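Local coordinates for protein ubiquitin (Sulfolobus solfataricus, PDB 4WWM) that probably serves as a ubiquitin-related protein modifier (Urm1) linked to the proteasome pathway, and may also act in tRNA processing, at residues R28-I33 with N45-G50; G8-Q13 with H38-E43; R24-V29 with I51-N56. All coordinates share one frame; numbering follows the deposited sequence.

Interaction 1 of 3, residues R28-I33 with N45-G50; sequences RVLVKI and NQLKSG
L30 and V31 of helix 26-33 meet the loop 45-50 at two separate places. L30 touches L47, and V31 touches N45. The side chains of L30 and L47 cross at about a right angle. They meet through one methyl each, L30 CD1 and L47 CD2, 4.2 Å apart. L30 leaves the helix toward the loop. Its CG lies beside its own backbone N and opposite the carbonyl carbon (chi1 -58°), and the extended second torsion carries CD1 outward. L47 was modelled in two conformers, so this contact holds for one of them and is less certain than the rest.

The second place pairs a methyl with an amide. V31 CG2 lies over the flat face of the N45 amide, 4.3 Å from N45 ND2. It stands almost straight above CG, so neither the oxygen nor the nitrogen end is favoured. The N45 side chain bends back so that the amide reaches V31.

Around the pair, L30 also packs on I53 and I76 of the sheet, and L47 on I53 and W60. Further along the helix, K32 forms a salt bridge with D23.

No hydrogen bond or salt bridge joins the two segments. Only 113 Å² is buried between them, both sides summed. L30 is buried, V31 is partly exposed and N45 is exposed. The contact is small and rests on van der Waals forces. The amide meets the methyl in the same way, and no polar bond sets the spacing of the two segments.

Interaction 2 of 3, residues G8-Q13 with H38-E43; sequences GPLISQ and HLILNE
The backbones of the short helix at 10-13 and the loop 38-43 come closest at Q13 and L39, whose CA atoms are 8.0 Å apart, so side chains bridge the gap and no hydrogen bond crosses it. L39 points at the helix. Its CD1 lies against the Q13 main chain, 3.6 Å from Q13 O. The methyl stands beside the C=O bond rather than beyond its oxygen, with an angle at O of about 98°. The same methyl is 4.2 Å from Q13 CB. It thus rests on the Q13 backbone and the root of its side chain, not on the amide.

The second meeting is wholly apolar. L10 CD2 and I40 CG2 are 4.0 Å apart, and the two side chains cross at about a right angle. I40 holds its CG1 between the backbone N and the carbonyl carbon (chi1 60°), a crowded position. This leaves the CG2 branch as the one facing L10.

On the helix side, P9 O accepts two bonds. S12 OG reaches P9 O at 3.1 Å. The C=O...OG angle of this bond is 136°. Q13 N reaches P9 O at 3.0 Å. Both bonds lie within the segment that carries L10 and Q13. On the loop side, the carboxylate of D34 takes the backbone N-H groups of L39, I40 and L41, consistent with a held bend.

In the fold, F14 of helix 10-14 packs on L39 and I40, while I76 of strand 73-78 lies under both L10 and I40. The contact joins the short helix 10-14 to the loop after helix 26-33, above strand 73-78, with L30 of that helix alongside I40 and L41.

Interaction 3 of 3, residues R24-V29 with I51-N56; sequences RELLRV and ILILIN
The hydrogen bond from V29 N to E25 O, 3.0 Å long, closes the first turn of helix 26-33. E25 takes the N-cap position. This turn carries L26, the residue that meets the strand. L26 points toward strand 51-55 and divides its two methyls between two isoleucines. L26 CD1 is 4.5 Å from I53 CG2, and L26 CD2 is 4.3 Å from I55 CD1. The forked end of L26 therefore reaches both residues at once. Its CG is turned opposite the backbone N (chi1 177°), which extends the side chain away from the helix. The second torsion (59°) then spreads the methyls toward the two isoleucines.

I53 and I55 are two residues apart in the strand, so both point to the same side of the sheet. All three residues are buried, and the contact is purely apolar. L26 also rests on W60, and I53 on I74 of the neighbouring strand 73-78. V29, one turn further along the helix, touches I74 as well.

The strand end has polar bonds of its own. The N56 side chain bonds to D72 and to the backbone N of I73, which ties the end of strand 51-55 to the start of strand 73-78. The helix lying across one face of a mixed sheet with strand order 2-1-5-3-4 fits the beta-grasp fold of the ubiquitin family.

Interactions 1 and 3 share helix 26-33, and their centres are about 8 Å apart. Interaction 3 uses the start of the helix and interaction 1 the residues that follow. I53 CD1 links them, lying 3.6 Å from L30 CD1. The centre of interaction 2 is about 9 Å from that of interaction 1 and about 14 Å from that of interaction 3. K48 joins interactions 1 and 2: K48 N is 3.0 Å from I40 O, a probable hydrogen bond. Along the chain the order is 8-13, 24-33, 38-43, 45-50 and 51-56. Interaction 2 alternates with the other two. Together they pack both helices and the long loop against one face of strands 51-55 and 73-78. They extend from the buried centre (interaction 3) to its partly exposed margin, as fits a beta-grasp fold.

Interaction 1 of 3, residues R28-I33 with N45-G50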
loop_
_atom_site.group_PDB
_atom_site.type_symbol
_atom_site.label_atom_id
_atom_site.label_comp_id
_atom_site.label_asym_id
_atom_site.label_seq_id
_atom_site.Cartn_x
_atom_site.Cartn_y
_atom_site.Cartn_z
ATOM N N ARG A 28 2.345 -0.128 -8.617
ATOM C CA ARG A 28 1.206 -0.747 -9.282
ATOM C C ARG A 28 0.262 -1.385 -8.269
ATOM O O ARG A 28 -0.955 -1.381 -8.464
ATOM C CB ARG A 28 1.678 -1.788 -10.298
ATOM C CG ARG A 28 2.509 -1.201 -11.431
ATOM C CD ARG A 28 1.904 -1.513 -12.789
ATOM N NE ARG A 28 1.796 -2.951 -13.021
ATOM C CZ ARG A 28 1.046 -3.507 -13.967
ATOM N NH1 ARG A 28 0.318 -2.751 -14.780
ATOM N NH2 ARG A 28 1.017 -4.827 -14.096
ATOM N N VAL A 29 0.819 -1.934 -7.193
ATOM C CA VAL A 29 0.002 -2.440 -6.095
ATOM C C VAL A 29 -0.878 -1.305 -5.582
ATOM O O VAL A 29 -2.097 -1.451 -5.480
ATOM C CB VAL A 29 0.869 -3.005 -4.939
ATOM C CG1 VAL A 29 0.022 -3.332 -3.704
ATOM C CG2 VAL A 29 1.619 -4.242 -5.393
ATOM N N LEU A 30 -0.259 -0.168 -5.287
ATOM C CA LEU A 30 -0.977 0.959 -4.707
ATOM C C LEU A 30 -2.014 1.521 -5.673
ATOM O O LEU A 30 -3.102 1.910 -5.254
ATOM C CB LEU A 30 0.003 2.057 -4.289
ATOM C CG LEU A 30 1.072 1.629 -3.278
ATOM C CD1 LEU A 30 2.037 2.770 -2.996
ATOM C CD2 LEU A 30 0.449 1.126 -1.985
ATOM N N VAL A 31 -1.685 1.557 -6.959
ATOM C CA VAL A 31 -2.616 2.069 -7.959
ATOM C C VAL A 31 -3.831 1.150 -8.078
ATOM O O VAL A 31 -4.954 1.624 -8.251
ATOM C CB VAL A 31 -1.939 2.230 -9.340
ATOM C CG1 VAL A 31 -2.973 2.456 -10.444
ATOM C CG2 VAL A 31 -0.957 3.389 -9.314
ATOM N N LYS A 32 -3.611 -0.159 -7.985
ATOM C CA LYS A 32 -4.713 -1.114 -8.068
ATOM C C LYS A 32 -5.631 -0.991 -6.854
ATOM O O LYS A 32 -6.850 -1.091 -6.977
ATOM C CB LYS A 32 -4.190 -2.548 -8.180
ATOM C CG LYS A 32 -5.300 -3.601 -8.188
ATOM C CD LYS A 32 -4.783 -4.990 -8.536
ATOM C CE LYS A 32 -4.387 -5.096 -10.001
ATOM N NZ LYS A 32 -3.858 -6.447 -10.344
ATOM N N ILE A 33 -5.034 -0.780 -5.687
ATOM C CA ILE A 33 -5.788 -0.591 -4.456
ATOM C C ILE A 33 -6.538 0.743 -4.482
ATOM O O ILE A 33 -7.717 0.814 -4.122
ATOM C CB ILE A 33 -4.847 -0.640 -3.223
ATOM C CG1 ILE A 33 -4.223 -2.031 -3.073
ATOM C CG2 ILE A 33 -5.578 -0.258 -1.942
ATOM C CD1 ILE A 33 -5.216 -3.156 -2.838
ATOM N N ASN A 45 0.203 10.168 -8.403
ATOM C CA ASN A 45 0.524 8.830 -7.899
ATOM C C ASN A 45 1.577 8.828 -6.787
ATOM O O ASN A 45 2.037 7.767 -6.364
ATOM C CB ASN A 45 0.990 7.917 -9.042
ATOM C CG ASN A 45 -0.134 7.558 -10.002
ATOM O OD1 ASN A 45 -1.313 7.733 -9.693
ATOM N ND2 ASN A 45 0.232 7.041 -11.170
ATOM N N GLN A 46 1.959 10.009 -6.314
ATOM C CA GLN A 46 2.833 10.115 -5.153
ATOM C C GLN A 46 2.018 9.831 -3.895
ATOM O O GLN A 46 0.847 10.199 -3.806
ATOM C CB GLN A 46 3.476 11.506 -5.083
ATOM C CG GLN A 46 4.313 11.766 -3.831
ATOM C CD GLN A 46 4.769 13.212 -3.726
ATOM O OE1 GLN A 46 4.590 14.002 -4.655
ATOM N NE2 GLN A 46 5.361 13.565 -2.590
ATOM N N LEU A 47 2.640 9.161 -2.931
ATOM C CA LEU A 47 1.984 8.853 -1.665
ATOM C C LEU A 47 1.608 10.120 -0.916
ATOM O O LEU A 47 2.374 11.081 -0.882
ATOM C CB LEU A 47 2.892 7.999 -0.781
ATOM C CG LEU A 47 2.794 6.481 -0.904
ATOM C CD1 LEU A 47 3.912 5.851 -0.098
ATOM C CD2 LEU A 47 1.441 5.980 -0.425
ATOM N N LYS A 48 0.424 10.123 -0.315
ATOM C CA LYS A 48 0.011 11.253 0.502
ATOM C C LYS A 48 0.792 11.243 1.806
ATOM O O LYS A 48 1.322 10.210 2.214
ATOM C CB LYS A 48 -1.488 11.212 0.788
ATOM C CG LYS A 48 -2.363 11.447 -0.428
ATOM C CD LYS A 48 -3.826 11.489 -0.032
ATOM C CE LYS A 48 -4.733 11.591 -1.242
ATOM N NZ LYS A 48 -6.156 11.732 -0.840
ATOM N N SER A 49 0.871 12.394 2.459
ATOM C CA SER A 49 1.528 12.468 3.754
ATOM C C SER A 49 0.670 11.748 4.788
ATOM O O SER A 49 -0.534 11.576 4.599
ATOM C CB SER A 49 1.764 13.921 4.167
ATOM O OG SER A 49 0.543 14.592 4.406
ATOM N N GLY A 50 1.298 11.312 5.872
ATOM C CA GLY A 50 0.588 10.620 6.927
ATOM C C GLY A 50 0.280 9.180 6.571
ATOM O O GLY A 50 -0.505 8.533 7.258
#

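Interaction 2 of 3, residues G8-Q13 with H38-E43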
loop_
_atom_site.group_PDB
_atom_site.type_symbol
_atom_site.label_atom_id
_atom_site.label_comp_id
_atom_site.label_asym_id
_atom_site.label_seq_id
_atom_site.Cartn_x
_atom_site.Cartn_y
_atom_site.Cartn_z
ATOM N N GLY A 8 -5.806 1.161 10.718
ATOM C CA GLY A 8 -6.442 2.389 11.151
ATOM C C GLY A 8 -7.669 2.750 10.331
ATOM O O GLY A 8 -8.395 1.866 9.874
ATOM N N PRO A 9 -7.912 4.060 10.148
ATOM C CA PRO A 9 -9.089 4.537 9.411
ATOM C C PRO A 9 -9.167 4.049 7.967
ATOM O O PRO A 9 -10.257 4.053 7.395
ATOM C CB PRO A 9 -8.928 6.061 9.448
ATOM C CG PRO A 9 -8.132 6.323 10.666
ATOM C CD PRO A 9 -7.182 5.172 10.783
ATOM N N LEU A 10 -8.040 3.646 7.388
ATOM C CA LEU A 10 -8.027 3.194 5.998
ATOM C C LEU A 10 -8.945 1.992 5.809
ATOM O O LEU A 10 -9.520 1.803 4.738
ATOM C CB LEU A 10 -6.608 2.836 5.549
ATOM C CG LEU A 10 -5.592 3.974 5.418
ATOM C CD1 LEU A 10 -4.268 3.428 4.897
ATOM C CD2 LEU A 10 -6.102 5.089 4.513
ATOM N N ILE A 11 -9.083 1.187 6.857
ATOM C CA ILE A 11 -9.929 0.003 6.803
ATOM C C ILE A 11 -11.373 0.385 6.475
ATOM O O ILE A 11 -11.971 -0.170 5.555
ATOM C CB ILE A 11 -9.879 -0.775 8.134
ATOM C CG1 ILE A 11 -8.463 -1.304 8.371
ATOM C CG2 ILE A 11 -10.882 -1.930 8.134
ATOM C CD1 ILE A 11 -8.220 -1.801 9.783
ATOM N N SER A 12 -11.927 1.339 7.216
ATOM C CA SER A 12 -13.302 1.759 6.977
ATOM C C SER A 12 -13.408 2.586 5.698
ATOM O O SER A 12 -14.412 2.522 5.001
ATOM C CB SER A 12 -13.841 2.557 8.166
ATOM O OG SER A 12 -13.213 3.819 8.260
ATOM N N GLN A 13 -12.365 3.351 5.387
ATOM C CA GLN A 13 -12.377 4.213 4.209
ATOM C C GLN A 13 -12.356 3.413 2.905
ATOM O O GLN A 13 -12.988 3.803 1.924
ATOM C CB GLN A 13 -11.194 5.183 4.256
ATOM C CG GLN A 13 -11.343 6.250 5.332
ATOM C CD GLN A 13 -10.148 7.177 5.411
ATOM O OE1 GLN A 13 -9.138 6.969 4.736
ATOM N NE2 GLN A 13 -10.257 8.211 6.238
ATOM N N HIS A 38 -8.536 7.327 -4.877
ATOM C CA HIS A 38 -7.534 8.365 -4.637
ATOM C C HIS A 38 -7.478 8.739 -3.160
ATOM O O HIS A 38 -7.466 9.919 -2.805
ATOM C CB HIS A 38 -7.820 9.607 -5.485
ATOM C CG HIS A 38 -7.771 9.352 -6.958
ATOM N ND1 HIS A 38 -6.610 9.470 -7.693
ATOM C CD2 HIS A 38 -8.734 8.981 -7.834
ATOM C CE1 HIS A 38 -6.863 9.187 -8.958
ATOM N NE2 HIS A 38 -8.145 8.887 -9.069
ATOM N N LEU A 39 -7.437 7.721 -2.305
ATOM C CA LEU A 39 -7.380 7.924 -0.866
ATOM C C LEU A 39 -5.940 8.010 -0.355
ATOM O O LEU A 39 -5.655 8.785 0.555
ATOM C CB LEU A 39 -8.127 6.796 -0.146
ATOM C CG LEU A 39 -9.655 6.831 -0.265
ATOM C CD1 LEU A 39 -10.258 5.521 0.218
ATOM C CD2 LEU A 39 -10.234 8.000 0.515
ATOM N N ILE A 40 -5.038 7.224 -0.941
ATOM C CA ILE A 40 -3.657 7.166 -0.464
ATOM C C ILE A 40 -2.652 7.720 -1.476
ATOM O O ILE A 40 -1.503 7.980 -1.125
ATOM C CB ILE A 40 -3.259 5.722 -0.090
ATOM C CG1 ILE A 40 -3.380 4.792 -1.299
ATOM C CG2 ILE A 40 -4.134 5.229 1.056
ATOM C CD1 ILE A 40 -2.896 3.381 -1.032
ATOM N N LEU A 41 -3.085 7.907 -2.720
ATOM C CA LEU A 41 -2.234 8.504 -3.749
ATOM C C LEU A 41 -2.781 9.846 -4.227
ATOM O O LEU A 41 -3.981 9.995 -4.461
ATOM C CB LEU A 41 -2.091 7.565 -4.951
ATOM C CG LEU A 41 -1.474 6.184 -4.721
ATOM C CD1 LEU A 41 -1.347 5.467 -6.054
ATOM C CD2 LEU A 41 -0.123 6.276 -4.026
ATOM N N ASN A 42 -1.885 10.820 -4.372
ATOM C CA ASN A 42 -2.216 12.070 -5.047
ATOM C C ASN A 42 -2.470 11.783 -6.521
ATOM O O ASN A 42 -2.283 10.654 -6.976
ATOM C CB ASN A 42 -1.090 13.098 -4.891
ATOM C CG ASN A 42 -0.966 13.630 -3.474
ATOM O OD1 ASN A 42 -1.877 14.281 -2.960
ATOM N ND2 ASN A 42 0.179 13.380 -2.844
ATOM N N GLU A 43 -2.886 12.797 -7.272
ATOM C CA GLU A 43 -3.131 12.631 -8.700
ATOM C C GLU A 43 -1.840 12.266 -9.429
ATOM O O GLU A 43 -1.870 11.647 -10.493
ATOM C CB GLU A 43 -3.734 13.905 -9.294
ATOM C CG GLU A 43 -4.060 13.805 -10.778
ATOM C CD GLU A 43 -4.972 12.636 -11.098
ATOM O OE1 GLU A 43 -5.925 12.394 -10.325
ATOM O OE2 GLU A 43 -4.734 11.954 -12.118
#

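Interaction 3 of 3, residues R24-V29 with I51-N56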
loop_
_atom_site.group_PDB
_atom_site.type_symbol
_atom_site.label_atom_id
_atom_site.label_comp_id
_atom_site.label_asym_id
_atom_site.label_seq_id
_atom_site.Cartn_x
_atom_site.Cartn_y
_atom_site.Cartn_z
ATOM N N ARG A 24 3.853 -7.123 -8.760
ATOM C CA ARG A 24 5.171 -7.252 -8.139
ATOM C C ARG A 24 5.888 -5.901 -8.062
ATOM O O ARG A 24 7.026 -5.817 -7.598
ATOM C CB ARG A 24 6.023 -8.262 -8.909
ATOM C CG ARG A 24 5.402 -9.650 -8.985
ATOM C CD ARG A 24 6.334 -10.635 -9.662
ATOM N NE ARG A 24 7.515 -10.914 -8.850
ATOM C CZ ARG A 24 8.550 -11.643 -9.258
ATOM N NH1 ARG A 24 8.560 -12.170 -10.477
ATOM N NH2 ARG A 24 9.580 -11.841 -8.448
ATOM N N GLU A 25 5.214 -4.854 -8.525
ATOM C CA GLU A 25 5.728 -3.489 -8.460
ATOM C C GLU A 25 4.884 -2.683 -7.477
ATOM O O GLU A 25 3.672 -2.555 -7.659
ATOM C CB GLU A 25 5.710 -2.839 -9.846
ATOM C CG GLU A 25 6.156 -1.384 -9.871
ATOM C CD GLU A 25 5.991 -0.748 -11.239
ATOM O OE1 GLU A 25 6.012 0.498 -11.320
ATOM O OE2 GLU A 25 5.848 -1.493 -12.233
ATOM N N LEU A 26 5.525 -2.138 -6.446
ATOM C CA LEU A 26 4.806 -1.498 -5.348
ATOM C C LEU A 26 3.848 -0.416 -5.832
ATOM O O LEU A 26 2.703 -0.366 -5.396
ATOM C CB LEU A 26 5.782 -0.893 -4.337
ATOM C CG LEU A 26 5.121 -0.126 -3.183
ATOM C CD1 LEU A 26 4.173 -1.028 -2.402
ATOM C CD2 LEU A 26 6.167 0.479 -2.259
ATOM N N LEU A 27 4.317 0.447 -6.728
ATOM C CA LEU A 27 3.475 1.519 -7.241
ATOM C C LEU A 27 2.200 0.952 -7.858
ATOM O O LEU A 27 1.112 1.482 -7.645
ATOM C CB LEU A 27 4.228 2.356 -8.277
ATOM C CG LEU A 27 3.391 3.450 -8.948
ATOM C CD1 LEU A 27 2.882 4.446 -7.916
ATOM C CD2 LEU A 27 4.192 4.164 -10.025
ATOM N N ARG A 28 2.345 -0.128 -8.617
ATOM C CA ARG A 28 1.206 -0.747 -9.282
ATOM C C ARG A 28 0.262 -1.385 -8.269
ATOM O O ARG A 28 -0.955 -1.381 -8.464
ATOM C CB ARG A 28 1.678 -1.788 -10.298
ATOM C CG ARG A 28 2.509 -1.201 -11.431
ATOM C CD ARG A 28 1.904 -1.513 -12.789
ATOM N NE ARG A 28 1.796 -2.951 -13.021
ATOM C CZ ARG A 28 1.046 -3.507 -13.967
ATOM N NH1 ARG A 28 0.318 -2.751 -14.780
ATOM N NH2 ARG A 28 1.017 -4.827 -14.096
ATOM N N VAL A 29 0.819 -1.934 -7.193
ATOM C CA VAL A 29 0.002 -2.440 -6.095
ATOM C C VAL A 29 -0.878 -1.305 -5.582
ATOM O O VAL A 29 -2.097 -1.451 -5.480
ATOM C CB VAL A 29 0.869 -3.005 -4.939
ATOM C CG1 VAL A 29 0.022 -3.332 -3.704
ATOM C CG2 VAL A 29 1.619 -4.242 -5.393
ATOM N N ILE A 51 0.886 8.685 5.492
ATOM C CA ILE A 51 0.780 7.276 5.119
ATOM C C ILE A 51 2.158 6.633 5.064
ATOM O O ILE A 51 3.049 7.106 4.358
ATOM C CB ILE A 51 0.098 7.082 3.754
ATOM C CG1 ILE A 51 -1.303 7.696 3.767
ATOM C CG2 ILE A 51 0.021 5.589 3.405
ATOM C CD1 ILE A 51 -1.970 7.705 2.421
ATOM N N LEU A 52 2.314 5.543 5.807
ATOM C CA LEU A 52 3.544 4.764 5.797
ATOM C C LEU A 52 3.265 3.395 5.207
ATOM O O LEU A 52 2.149 2.882 5.327
ATOM C CB LEU A 52 4.101 4.627 7.211
ATOM C CG LEU A 52 4.310 5.945 7.954
ATOM C CD1 LEU A 52 4.766 5.666 9.366
ATOM C CD2 LEU A 52 5.315 6.825 7.228
ATOM N N ILE A 53 4.274 2.813 4.569
ATOM C CA ILE A 53 4.146 1.474 4.013
ATOM C C ILE A 53 5.256 0.580 4.539
ATOM O O ILE A 53 6.439 0.913 4.443
ATOM C CB ILE A 53 4.180 1.483 2.473
ATOM C CG1 ILE A 53 3.076 2.393 1.928
ATOM C CG2 ILE A 53 4.025 0.062 1.931
ATOM C CD1 ILE A 53 3.025 2.461 0.417
ATOM N N LEU A 54 4.855 -0.553 5.105
ATOM C CA LEU A 54 5.793 -1.580 5.524
ATOM C C LEU A 54 5.724 -2.745 4.550
ATOM O O LEU A 54 4.640 -3.162 4.146
ATOM C CB LEU A 54 5.486 -2.061 6.944
ATOM C CG LEU A 54 5.531 -1.006 8.050
ATOM C CD1 LEU A 54 5.223 -1.643 9.397
ATOM C CD2 LEU A 54 6.878 -0.301 8.084
ATOM N N ILE A 55 6.890 -3.245 4.162
ATOM C CA ILE A 55 6.986 -4.480 3.405
ATOM C C ILE A 55 7.682 -5.498 4.295
ATOM O O ILE A 55 8.858 -5.340 4.623
ATOM C CB ILE A 55 7.757 -4.293 2.088
ATOM C CG1 ILE A 55 7.064 -3.237 1.221
ATOM C CG2 ILE A 55 7.853 -5.617 1.339
ATOM C CD1 ILE A 55 7.835 -2.832 -0.024
ATOM N N ASN A 56 6.943 -6.528 4.697
ATOM C CA ASN A 56 7.440 -7.517 5.646
ATOM C C ASN A 56 8.004 -6.856 6.901
ATOM O O ASN A 56 9.041 -7.266 7.419
ATOM C CB ASN A 56 8.501 -8.402 4.990
ATOM C CG ASN A 56 7.960 -9.170 3.797
ATOM O OD1 ASN A 56 6.799 -9.576 3.781
ATOM N ND2 ASN A 56 8.800 -9.368 2.788
#